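Local coordinates for protein cysteine synthase 3 (Entamoeba histolytica, PDB 6KR5) that probably catalyses the last step of cysteine synthesis, using pyridoxal-5'-phosphate to replace the acetate of O-acetylserine with sulfide, at residues N16-I21 and A98-P103; K40-L45 and E296-T301; H232-I237 and I257-A262. All blocks are in the same frame, centred on the assembly; numbering follows the deposited sequence.

Contact 1: N16-I21 and A98-P103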
loop_
_atom_site.group_PDB
_atom_site.type_symbol
_atom_site.label_atom_id
_atom_site.label_comp_id
_atom_site.label_asym_id
_atom_site.label_seq_id
_atom_site.Cartn_x
_atom_site.Cartn_y
_atom_site.Cartn_z
ATOM N N ASN B 16 -6.165 16.338 2.943
ATOM C CA ASN B 16 -6.635 15.161 3.658
ATOM C C ASN B 16 -6.312 13.961 2.786
ATOM O O ASN B 16 -5.875 14.105 1.641
ATOM C CB ASN B 16 -8.129 15.234 3.955
ATOM C CG ASN B 16 -8.944 15.444 2.702
ATOM O OD1 ASN B 16 -8.983 14.582 1.829
ATOM N ND2 ASN B 16 -9.578 16.608 2.592
ATOM N N ILE B 17 -6.559 12.770 3.335
ATOM C CA ILE B 17 -6.138 11.556 2.641
ATOM C C ILE B 17 -6.899 11.371 1.335
ATOM O O ILE B 17 -6.383 10.745 0.404
ATOM C CB ILE B 17 -6.270 10.336 3.581
ATOM C CG1 ILE B 17 -5.495 9.137 3.028
ATOM C CG2 ILE B 17 -7.735 9.971 3.862
ATOM C CD1 ILE B 17 -4.013 9.386 2.928
ATOM N N LEU B 18 -8.122 11.907 1.223
ATOM C CA LEU B 18 -8.874 11.704 -0.011
ATOM C C LEU B 18 -8.189 12.369 -1.196
ATOM O O LEU B 18 -8.323 11.901 -2.334
ATOM C CB LEU B 18 -10.298 12.234 0.140
ATOM C CG LEU B 18 -11.063 11.634 1.311
ATOM C CD1 LEU B 18 -12.510 12.102 1.247
ATOM C CD2 LEU B 18 -11.016 10.114 1.264
ATOM N N GLU B 19 -7.451 13.450 -0.953
ATOM C CA GLU B 19 -6.770 14.145 -2.039
ATOM C C GLU B 19 -5.589 13.364 -2.594
ATOM O O GLU B 19 -5.057 13.753 -3.638
ATOM C CB GLU B 19 -6.303 15.524 -1.578
ATOM C CG GLU B 19 -7.478 16.434 -1.240
ATOM C CD GLU B 19 -7.114 17.906 -1.178
ATOM O OE1 GLU B 19 -5.931 18.241 -0.979
ATOM O OE2 GLU B 19 -8.038 18.734 -1.333
ATOM N N THR B 20 -5.155 12.295 -1.922
ATOM C CA THR B 20 -4.103 11.437 -2.463
ATOM C C THR B 20 -4.642 10.306 -3.324
ATOM O O THR B 20 -3.844 9.541 -3.874
ATOM C CB THR B 20 -3.233 10.816 -1.357
ATOM O OG1 THR B 20 -3.969 9.809 -0.651
ATOM C CG2 THR B 20 -2.717 11.862 -0.380
ATOM N N ILE B 21 -5.962 10.181 -3.455
ATOM C CA ILE B 21 -6.530 9.106 -4.253
ATOM C C ILE B 21 -6.220 9.333 -5.723
ATOM O O ILE B 21 -6.282 10.467 -6.226
ATOM C CB ILE B 21 -8.047 9.024 -4.020
ATOM C CG1 ILE B 21 -8.327 8.568 -2.601
ATOM C CG2 ILE B 21 -8.722 8.082 -5.030
ATOM C CD1 ILE B 21 -9.814 8.614 -2.259
ATOM N N ALA B 98 -15.312 8.063 6.523
ATOM C CA ALA B 98 -14.652 8.583 7.716
ATOM C C ALA B 98 -14.245 10.046 7.534
ATOM O O ALA B 98 -14.350 10.849 8.468
ATOM C CB ALA B 98 -13.439 7.712 8.048
ATOM N N VAL B 99 -13.781 10.415 6.341
ATOM C CA VAL B 99 -13.295 11.778 6.141
ATOM C C VAL B 99 -14.448 12.739 5.878
ATOM O O VAL B 99 -14.454 13.870 6.384
ATOM C CB VAL B 99 -12.246 11.802 5.012
ATOM C CG1 VAL B 99 -11.781 13.213 4.768
ATOM C CG2 VAL B 99 -11.051 10.909 5.373
ATOM N N PHE B 100 -15.458 12.304 5.118
ATOM C CA PHE B 100 -16.623 13.155 4.893
ATOM C C PHE B 100 -17.521 13.246 6.115
ATOM O O PHE B 100 -18.400 14.116 6.154
ATOM C CB PHE B 100 -17.451 12.645 3.710
ATOM C CG PHE B 100 -16.875 12.983 2.369
ATOM C CD1 PHE B 100 -16.754 14.304 1.965
ATOM C CD2 PHE B 100 -16.480 11.984 1.495
ATOM C CE1 PHE B 100 -16.221 14.624 0.716
ATOM C CE2 PHE B 100 -15.950 12.294 0.240
ATOM C CZ PHE B 100 -15.822 13.611 -0.149
ATOM N N GLY B 101 -17.345 12.363 7.093
ATOM C CA GLY B 101 -18.128 12.425 8.314
ATOM C C GLY B 101 -19.486 11.768 8.246
ATOM O O GLY B 101 -20.427 12.243 8.894
ATOM N N TYR B 102 -19.627 10.686 7.481
ATOM C CA TYR B 102 -20.887 9.967 7.406
ATOM C C TYR B 102 -20.734 8.553 7.945
ATOM O O TYR B 102 -19.716 7.907 7.692
ATOM C CB TYR B 102 -21.395 9.879 5.964
ATOM C CG TYR B 102 -22.068 11.133 5.498
ATOM C CD1 TYR B 102 -21.321 12.194 5.001
ATOM C CD2 TYR B 102 -23.456 11.272 5.572
ATOM C CE1 TYR B 102 -21.931 13.345 4.577
ATOM C CE2 TYR B 102 -24.068 12.423 5.153
ATOM C CZ TYR B 102 -23.301 13.453 4.660
ATOM O OH TYR B 102 -23.914 14.606 4.237
ATOM N N PRO B 103 -21.721 8.039 8.669
ATOM C CA PRO B 103 -21.657 6.631 9.077
ATOM C C PRO B 103 -21.720 5.725 7.857
ATOM O O PRO B 103 -22.400 6.028 6.869
ATOM C CB PRO B 103 -22.891 6.458 9.972
ATOM C CG PRO B 103 -23.236 7.852 10.425
ATOM C CD PRO B 103 -22.873 8.743 9.261
#

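Contact 2: K40-L45 and E296-T301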
loop_
_atom_site.group_PDB
_atom_site.type_symbol
_atom_site.label_atom_id
_atom_site.label_comp_id
_atom_site.label_asym_id
_atom_site.label_seq_id
_atom_site.Cartn_x
_atom_site.Cartn_y
_atom_site.Cartn_z
ATOM N N LYS B 40 9.941 -7.550 -29.116
ATOM C CA LYS B 40 10.664 -6.623 -28.253
ATOM C C LYS B 40 10.164 -5.187 -28.351
ATOM O O LYS B 40 10.410 -4.402 -27.430
ATOM C CB LYS B 40 12.159 -6.669 -28.574
ATOM N N ASN B 41 9.480 -4.813 -29.431
ATOM C CA ASN B 41 8.984 -3.448 -29.556
ATOM C C ASN B 41 7.570 -3.280 -29.012
ATOM O O ASN B 41 7.056 -2.158 -28.996
ATOM C CB ASN B 41 9.046 -2.978 -31.017
ATOM C CG ASN B 41 8.186 -3.809 -31.945
ATOM O OD1 ASN B 41 8.103 -5.032 -31.814
ATOM N ND2 ASN B 41 7.551 -3.148 -32.905
ATOM N N THR B 42 6.939 -4.354 -28.547
ATOM C CA THR B 42 5.643 -4.247 -27.895
ATOM C C THR B 42 5.838 -3.813 -26.445
ATOM O O THR B 42 6.739 -4.298 -25.756
ATOM C CB THR B 42 4.917 -5.589 -27.977
ATOM O OG1 THR B 42 4.846 -6.000 -29.353
ATOM C CG2 THR B 42 3.504 -5.491 -27.395
ATOM N N LYS B 43 5.004 -2.873 -25.986
ATOM C CA LYS B 43 5.163 -2.271 -24.664
ATOM C C LYS B 43 3.987 -2.692 -23.796
ATOM O O LYS B 43 2.835 -2.464 -24.169
ATOM C CB LYS B 43 5.232 -0.746 -24.753
ATOM C CG LYS B 43 6.400 -0.211 -25.585
ATOM C CD LYS B 43 5.897 0.606 -26.770
ATOM C CE LYS B 43 7.026 1.356 -27.458
ATOM N NZ LYS B 43 8.024 0.443 -28.079
ATOM N N ILE B 44 4.275 -3.296 -22.645
ATOM C CA ILE B 44 3.239 -3.791 -21.745
ATOM C C ILE B 44 3.396 -3.052 -20.425
ATOM O O ILE B 44 4.398 -3.222 -19.723
ATOM C CB ILE B 44 3.311 -5.312 -21.546
ATOM C CG1 ILE B 44 3.221 -6.023 -22.902
ATOM C CG2 ILE B 44 2.155 -5.771 -20.668
ATOM C CD1 ILE B 44 4.541 -6.381 -23.513
ATOM N N LEU B 45 2.409 -2.222 -20.093
ATOM C CA LEU B 45 2.474 -1.327 -18.947
ATOM C C LEU B 45 1.389 -1.698 -17.955
ATOM O O LEU B 45 0.264 -2.012 -18.360
ATOM C CB LEU B 45 2.290 0.132 -19.371
ATOM C CG LEU B 45 3.135 0.589 -20.555
ATOM C CD1 LEU B 45 2.752 2.035 -20.899
ATOM C CD2 LEU B 45 4.619 0.456 -20.227
ATOM N N GLU B 296 -1.063 -9.137 -34.791
ATOM C CA GLU B 296 -1.546 -7.808 -35.147
ATOM C C GLU B 296 -1.251 -6.767 -34.074
ATOM O O GLU B 296 -1.500 -5.576 -34.304
ATOM C CB GLU B 296 -3.048 -7.850 -35.443
ATOM C CG GLU B 296 -3.931 -7.999 -34.216
ATOM C CD GLU B 296 -4.176 -9.447 -33.840
ATOM O OE1 GLU B 296 -3.454 -10.329 -34.350
ATOM O OE2 GLU B 296 -5.106 -9.704 -33.039
ATOM N N ASN B 297 -0.717 -7.173 -32.924
ATOM C CA ASN B 297 -0.475 -6.251 -31.825
ATOM C C ASN B 297 0.993 -5.886 -31.663
ATOM O O ASN B 297 1.335 -5.169 -30.719
ATOM C CB ASN B 297 -1.020 -6.835 -30.514
ATOM C CG ASN B 297 -2.532 -6.824 -30.461
ATOM O OD1 ASN B 297 -3.182 -6.038 -31.147
ATOM N ND2 ASN B 297 -3.101 -7.694 -29.638
ATOM N N GLU B 298 1.867 -6.354 -32.559
ATOM C CA GLU B 298 3.283 -6.009 -32.476
ATOM C C GLU B 298 3.464 -4.497 -32.414
ATOM O O GLU B 298 2.848 -3.753 -33.183
ATOM C CB GLU B 298 4.038 -6.582 -33.679
ATOM C CG GLU B 298 5.501 -6.170 -33.741
ATOM C CD GLU B 298 6.201 -6.691 -34.987
ATOM O OE1 GLU B 298 5.732 -7.701 -35.552
ATOM O OE2 GLU B 298 7.219 -6.093 -35.395
ATOM N N GLY B 299 4.285 -4.043 -31.465
ATOM C CA GLY B 299 4.600 -2.636 -31.325
ATOM C C GLY B 299 3.567 -1.806 -30.595
ATOM O O GLY B 299 3.789 -0.603 -30.397
ATOM N N LYS B 300 2.447 -2.397 -30.194
ATOM C CA LYS B 300 1.400 -1.617 -29.562
ATOM C C LYS B 300 1.733 -1.351 -28.098
ATOM O O LYS B 300 2.581 -2.013 -27.496
ATOM C CB LYS B 300 0.051 -2.327 -29.677
ATOM C CG LYS B 300 -0.541 -2.274 -31.092
ATOM C CD LYS B 300 -1.984 -2.747 -31.148
ATOM C CE LYS B 300 -2.506 -2.671 -32.581
ATOM N NZ LYS B 300 -3.934 -3.081 -32.687
ATOM N N THR B 301 1.060 -0.345 -27.539
ATOM C CA THR B 301 1.156 -0.010 -26.122
ATOM C C THR B 301 -0.074 -0.580 -25.425
ATOM O O THR B 301 -1.201 -0.131 -25.660
ATOM C CB THR B 301 1.263 1.498 -25.910
ATOM O OG1 THR B 301 2.485 1.971 -26.486
ATOM C CG2 THR B 301 1.275 1.829 -24.419
#

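Contact 3: H232-I237 and I257-A262. With PLP (pyridoxal-5'-phosphate), chain D.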
loop_
_atom_site.group_PDB
_atom_site.type_symbol
_atom_site.label_atom_id
_atom_site.label_comp_id
_atom_site.label_asym_id
_atom_site.label_seq_id
_atom_site.Cartn_x
_atom_site.Cartn_y
_atom_site.Cartn_z
ATOM N N HIS B 232 -15.341 -19.930 -8.616
ATOM C CA HIS B 232 -13.993 -19.612 -9.080
ATOM C C HIS B 232 -13.238 -18.980 -7.921
ATOM O O HIS B 232 -13.824 -18.622 -6.897
ATOM C CB HIS B 232 -14.033 -18.664 -10.284
ATOM C CG HIS B 232 -14.448 -17.277 -9.915
ATOM N ND1 HIS B 232 -13.561 -16.317 -9.472
ATOM C CD2 HIS B 232 -15.674 -16.703 -9.876
ATOM C CE1 HIS B 232 -14.220 -15.206 -9.198
ATOM N NE2 HIS B 232 -15.504 -15.412 -9.444
ATOM N N GLY B 233 -11.922 -18.816 -8.097
ATOM C CA GLY B 233 -11.134 -18.256 -7.020
ATOM C C GLY B 233 -10.406 -16.958 -7.301
ATOM O O GLY B 233 -9.463 -16.617 -6.578
ATOM N N ILE B 234 -10.802 -16.211 -8.330
ATOM C CA ILE B 234 -10.149 -14.929 -8.619
ATOM C C ILE B 234 -10.901 -13.847 -7.850
ATOM O O ILE B 234 -11.849 -13.233 -8.348
ATOM C CB ILE B 234 -10.084 -14.629 -10.107
ATOM C CG1 ILE B 234 -9.625 -15.862 -10.887
ATOM C CG2 ILE B 234 -9.112 -13.460 -10.321
ATOM C CD1 ILE B 234 -9.574 -15.635 -12.370
ATOM N N GLN B 235 -10.463 -13.607 -6.624
ATOM C CA GLN B 235 -11.158 -12.657 -5.776
ATOM C C GLN B 235 -11.177 -11.277 -6.410
ATOM O O GLN B 235 -10.188 -10.827 -6.995
ATOM C CB GLN B 235 -10.501 -12.607 -4.403
ATOM C CG GLN B 235 -10.673 -13.917 -3.657
ATOM C CD GLN B 235 -10.082 -13.877 -2.271
ATOM O OE1 GLN B 235 -10.066 -12.834 -1.619
ATOM N NE2 GLN B 235 -9.592 -15.021 -1.811
ATOM N N GLY B 236 -12.325 -10.616 -6.299
ATOM C CA GLY B 236 -12.522 -9.277 -6.808
ATOM C C GLY B 236 -13.252 -9.211 -8.133
ATOM O O GLY B 236 -13.796 -8.157 -8.472
ATOM N N ILE B 237 -13.291 -10.305 -8.881
ATOM C CA ILE B 237 -13.960 -10.326 -10.163
ATOM C C ILE B 237 -14.914 -11.513 -10.201
ATOM O O ILE B 237 -15.123 -12.205 -9.202
ATOM C CB ILE B 237 -12.963 -10.358 -11.342
ATOM C CG1 ILE B 237 -12.129 -11.645 -11.348
ATOM C CG2 ILE B 237 -12.075 -9.119 -11.282
ATOM C CD1 ILE B 237 -11.315 -11.820 -12.635
ATOM N N ILE B 257 -9.836 -16.231 -18.121
ATOM C CA ILE B 257 -8.580 -16.666 -17.517
ATOM C C ILE B 257 -8.904 -17.680 -16.427
ATOM O O ILE B 257 -9.754 -17.426 -15.563
ATOM C CB ILE B 257 -7.773 -15.481 -16.941
ATOM C CG1 ILE B 257 -7.307 -14.521 -18.046
ATOM C CG2 ILE B 257 -6.588 -15.984 -16.113
ATOM C CD1 ILE B 257 -6.187 -15.085 -18.976
ATOM N N LYS B 258 -8.228 -18.829 -16.462
ATOM C CA LYS B 258 -8.432 -19.832 -15.423
ATOM C C LYS B 258 -7.924 -19.332 -14.074
ATOM O O LYS B 258 -6.852 -18.718 -13.981
ATOM C CB LYS B 258 -7.717 -21.136 -15.778
ATOM C CG LYS B 258 -8.260 -21.860 -17.011
ATOM C CD LYS B 258 -7.399 -23.079 -17.296
ATOM C CE LYS B 258 -7.947 -23.919 -18.435
ATOM N NZ LYS B 258 -6.977 -24.984 -18.807
ATOM N N THR B 259 -8.683 -19.650 -13.022
ATOM C CA THR B 259 -8.301 -19.290 -11.658
ATOM C C THR B 259 -6.845 -19.648 -11.365
ATOM O O THR B 259 -6.068 -18.800 -10.910
ATOM C CB THR B 259 -9.230 -19.981 -10.655
ATOM O OG1 THR B 259 -10.540 -19.415 -10.752
ATOM C CG2 THR B 259 -8.756 -19.756 -9.231
ATOM N N GLN B 260 -6.445 -20.897 -11.647
ATOM C CA GLN B 260 -5.085 -21.317 -11.309
ATOM C C GLN B 260 -4.036 -20.555 -12.106
ATOM O O GLN B 260 -2.941 -20.294 -11.594
ATOM C CB GLN B 260 -4.902 -22.819 -11.537
ATOM C CG GLN B 260 -5.793 -23.703 -10.699
ATOM C CD GLN B 260 -5.516 -23.609 -9.219
ATOM O OE1 GLN B 260 -4.383 -23.378 -8.792
ATOM N NE2 GLN B 260 -6.563 -23.789 -8.416
ATOM N N ASP B 261 -4.341 -20.199 -13.353
ATOM C CA ASP B 261 -3.402 -19.419 -14.152
ATOM C C ASP B 261 -3.279 -17.997 -13.618
ATOM O O ASP B 261 -2.184 -17.418 -13.615
ATOM C CB ASP B 261 -3.837 -19.397 -15.619
ATOM C CG ASP B 261 -3.696 -20.745 -16.300
ATOM O OD1 ASP B 261 -3.156 -21.684 -15.671
ATOM O OD2 ASP B 261 -4.132 -20.859 -17.475
ATOM N N ALA B 262 -4.392 -17.412 -13.164
ATOM C CA ALA B 262 -4.314 -16.085 -12.557
ATOM C C ALA B 262 -3.381 -16.087 -11.352
ATOM O O ALA B 262 -2.563 -15.170 -11.181
ATOM C CB ALA B 262 -5.718 -15.615 -12.158
HETATM N N1 PLP D . -10.055 -6.707 -8.644
HETATM C C2 PLP D . -10.233 -6.203 -7.385
HETATM C C2A PLP D . -9.307 -6.657 -6.300
HETATM C C3 PLP D . -11.246 -5.292 -7.143
HETATM O O3 PLP D . -11.408 -4.806 -5.877
HETATM C C4 PLP D . -12.078 -4.888 -8.179
HETATM C C4A PLP D . -13.237 -3.992 -7.926
HETATM O O4A PLP D . -13.479 -3.601 -6.777
HETATM C C5 PLP D . -11.883 -5.406 -9.458
HETATM C C6 PLP D . -10.874 -6.316 -9.673
HETATM C C5A PLP D . -12.779 -5.048 -10.623
HETATM O O4P PLP D . -12.877 -3.677 -10.891
HETATM P P PLP D . -14.298 -3.148 -11.406
HETATM O O1P PLP D . -14.731 -4.030 -12.563
HETATM O O2P PLP D . -15.266 -3.276 -10.264
HETATM O O3P PLP D . -14.099 -1.736 -11.824
#

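Contact 1: N16-I21 and A98-P103
Leu18 and Val99 mark the closest approach of the two backbones, with CA atoms 7.6 Å apart, where the short 3-10 turn 17-20 meets the C-terminal end of helix 88-100. That helix is the connection of a beta-alpha-beta unit, running from strand 80-84 to strand 104-109 of the four-stranded parallel sheet, and Gly101, with positive phi, takes the chain out of it. At this separation no hydrogen bond crosses, and the contact illustrates how a 3-10 turn can dock on a helix end mainly through apolar branches. Val99 works as a fork. Its CG1 lies opposite the backbone N (chi1 178°) and reaches Leu18 CD1 at 3.8 Å, while Val99 CG2 turns to Ile17 CG2, also at 3.8 Å. Leu18 and Val99 run past each other in opposite senses, which brings the Leu18 CG against both prongs. Beyond them, Leu18 CD1 rests over one face of the Phe100 ring, 4.0 Å from its centroid and 28° off the normal, a CH-pi contact. Phe63 of helix 58-72 packs on Leu18 as well, and Ile66 of the same helix packs on Phe100. The site adjoins the dimer interface, since Ile4 of the second subunit touches Phe100 and Asn7 of that subunit is hydrogen-bonded through ND2 to Thr20 O. Within the turn, Asn16 folds its amide back so that OD1 receives weak bonds from the N atoms of Leu18 and Glu19, and its CG meets Val99 CG1. Ile17 O is gripped twice: Thr20 N donates to it, and Thr20 OG1 reaches it at 2.8 Å, in the carbonyl plane and on a lone pair.

Contact 2: K40-L45 and E296-T301
Lys43 and Thr301 form a parallel beta bridge that opens the pairing of strands 43-48 and 301-306, neighbours in the six-stranded mixed sheet. The type II turn 297-300 leads into the second strand, and the accounting of its polar groups is an instructive example of how the start of a strand pair is satisfied. Lys43 N donates to Lys300 O across 3.0 Å in an almost straight bond, 172° at the hydrogen, and meets that carbonyl nearly end-on. One step on, Lys43 O turns to the backbone of Ile302, with the CA-H of Thr301 as a weaker second contact. The turn is closed by Lys300 N, which donates to Asn297 O. The NH one residue earlier, that of Gly299, is taken by a side chain: Thr42 OG1 accepts it at 2.9 Å, because the hydroxyl stands beside the backbone N of its own residue (chi1 -55°) while CG2 swings over to Lys300 O. Asp185 OD2 accepts the Thr301 N, and Glu291 O the ND2 of Asn297, whose OD1 receives a weak bond from Lys300 NZ.

Asn41 flanks the turn. Its OD1 lies 3.4 Å from Glu298 CG, and its amide plane stands 80° from the Glu298 carboxylate. Apolar contact is slight: Leu45 CD1 touches Thr301 CG2 at 3.8 Å on the face shared with Lys43; Ile13 of the second subunit also packs on Leu45. The Lys43 chain bends at chi2 to bring CD past the Thr301 hydroxyl and again at chi4. Its NZ thereby reaches Asn41 O at 2.9 Å, tilted out of the carbonyl plane, and the same oxygen receives the CA-H of Gly299 at 3.4 Å.

Contact 3: H232-I237 and I257-A262
The loop that passes over the cofactor in this pyridoxal-5'-phosphate enzyme is tied by Gly233 and Ile234 to Thr259, in the first turn of helix 259-273. Gly233 N donates to Thr259 OG1 over 3.1 Å, and the bond is nearly straight at 174°. The same hydroxyl is hydrogen-bonded to Glu220 OE1, so one buried oxygen joins the loop, the helix start and the segment following strand 212-218. Thr259 CG2 lies against the Gly233 backbone, 3.6 Å from its CA, a close approach at a residue that has no side chain. Trp263, one turn further along the helix, holds Gly233 O through its NE1.

Ile234 supplies the apolar half. Its chain is extended at chi2 (179°) and slides antiparallel past Thr259, so that CG1 lies by the hydroxyl while CD1 reaches further, to Ala262 CB at 3.9 Å and to the Ile257 carbonyl oxygen. Ala262 is held in helical geometry by its N, which donates to the O of Lys258 at the N-cap position. The loop is also braced from within. Ile234, centre of an inverse gamma turn, gives its N to His232 ND1 at 3.0 Å, close to the imidazole plane, and the far nitrogen of that ring, NE2, is hydrogen-bonded to Gly238 O.

From here a type II turn from Ile234 to Ile237 delivers the chain to the cofactor. Gly236 O stands over C5 of the pyridine ring at 3.5 Å, and Ile237 CG2 approaches C6 from the same face. A loop laid along a face of the pyridine ring, with its other end fastened to a helix start, suits the cofactor site of a fold-type II enzyme such as cysteine synthase.

Overall arrangement
All three contacts of this bilobal fold are partly buried; contact 3 lies nearest the chain centre, contacts 1 and 2 farther out, their centres 38 Å apart. Contact 1, on the side of the four-stranded sheet, meets the second subunit broadly, contact 2 at one residue and contact 3 not at all. No hydrogen bond crosses contact 1, where apolar branches do most of the touching. Contacts 2 and 3 share the six-stranded sheet, next to 26-28 and at 253-257, its outermost strands in this chain, and helix 279-292 touches both. Contact 2 pairs one backbone bond with one to a threonine hydroxyl; in contact 3 a single hydroxyl and an isoleucine share the work, beside the cofactor.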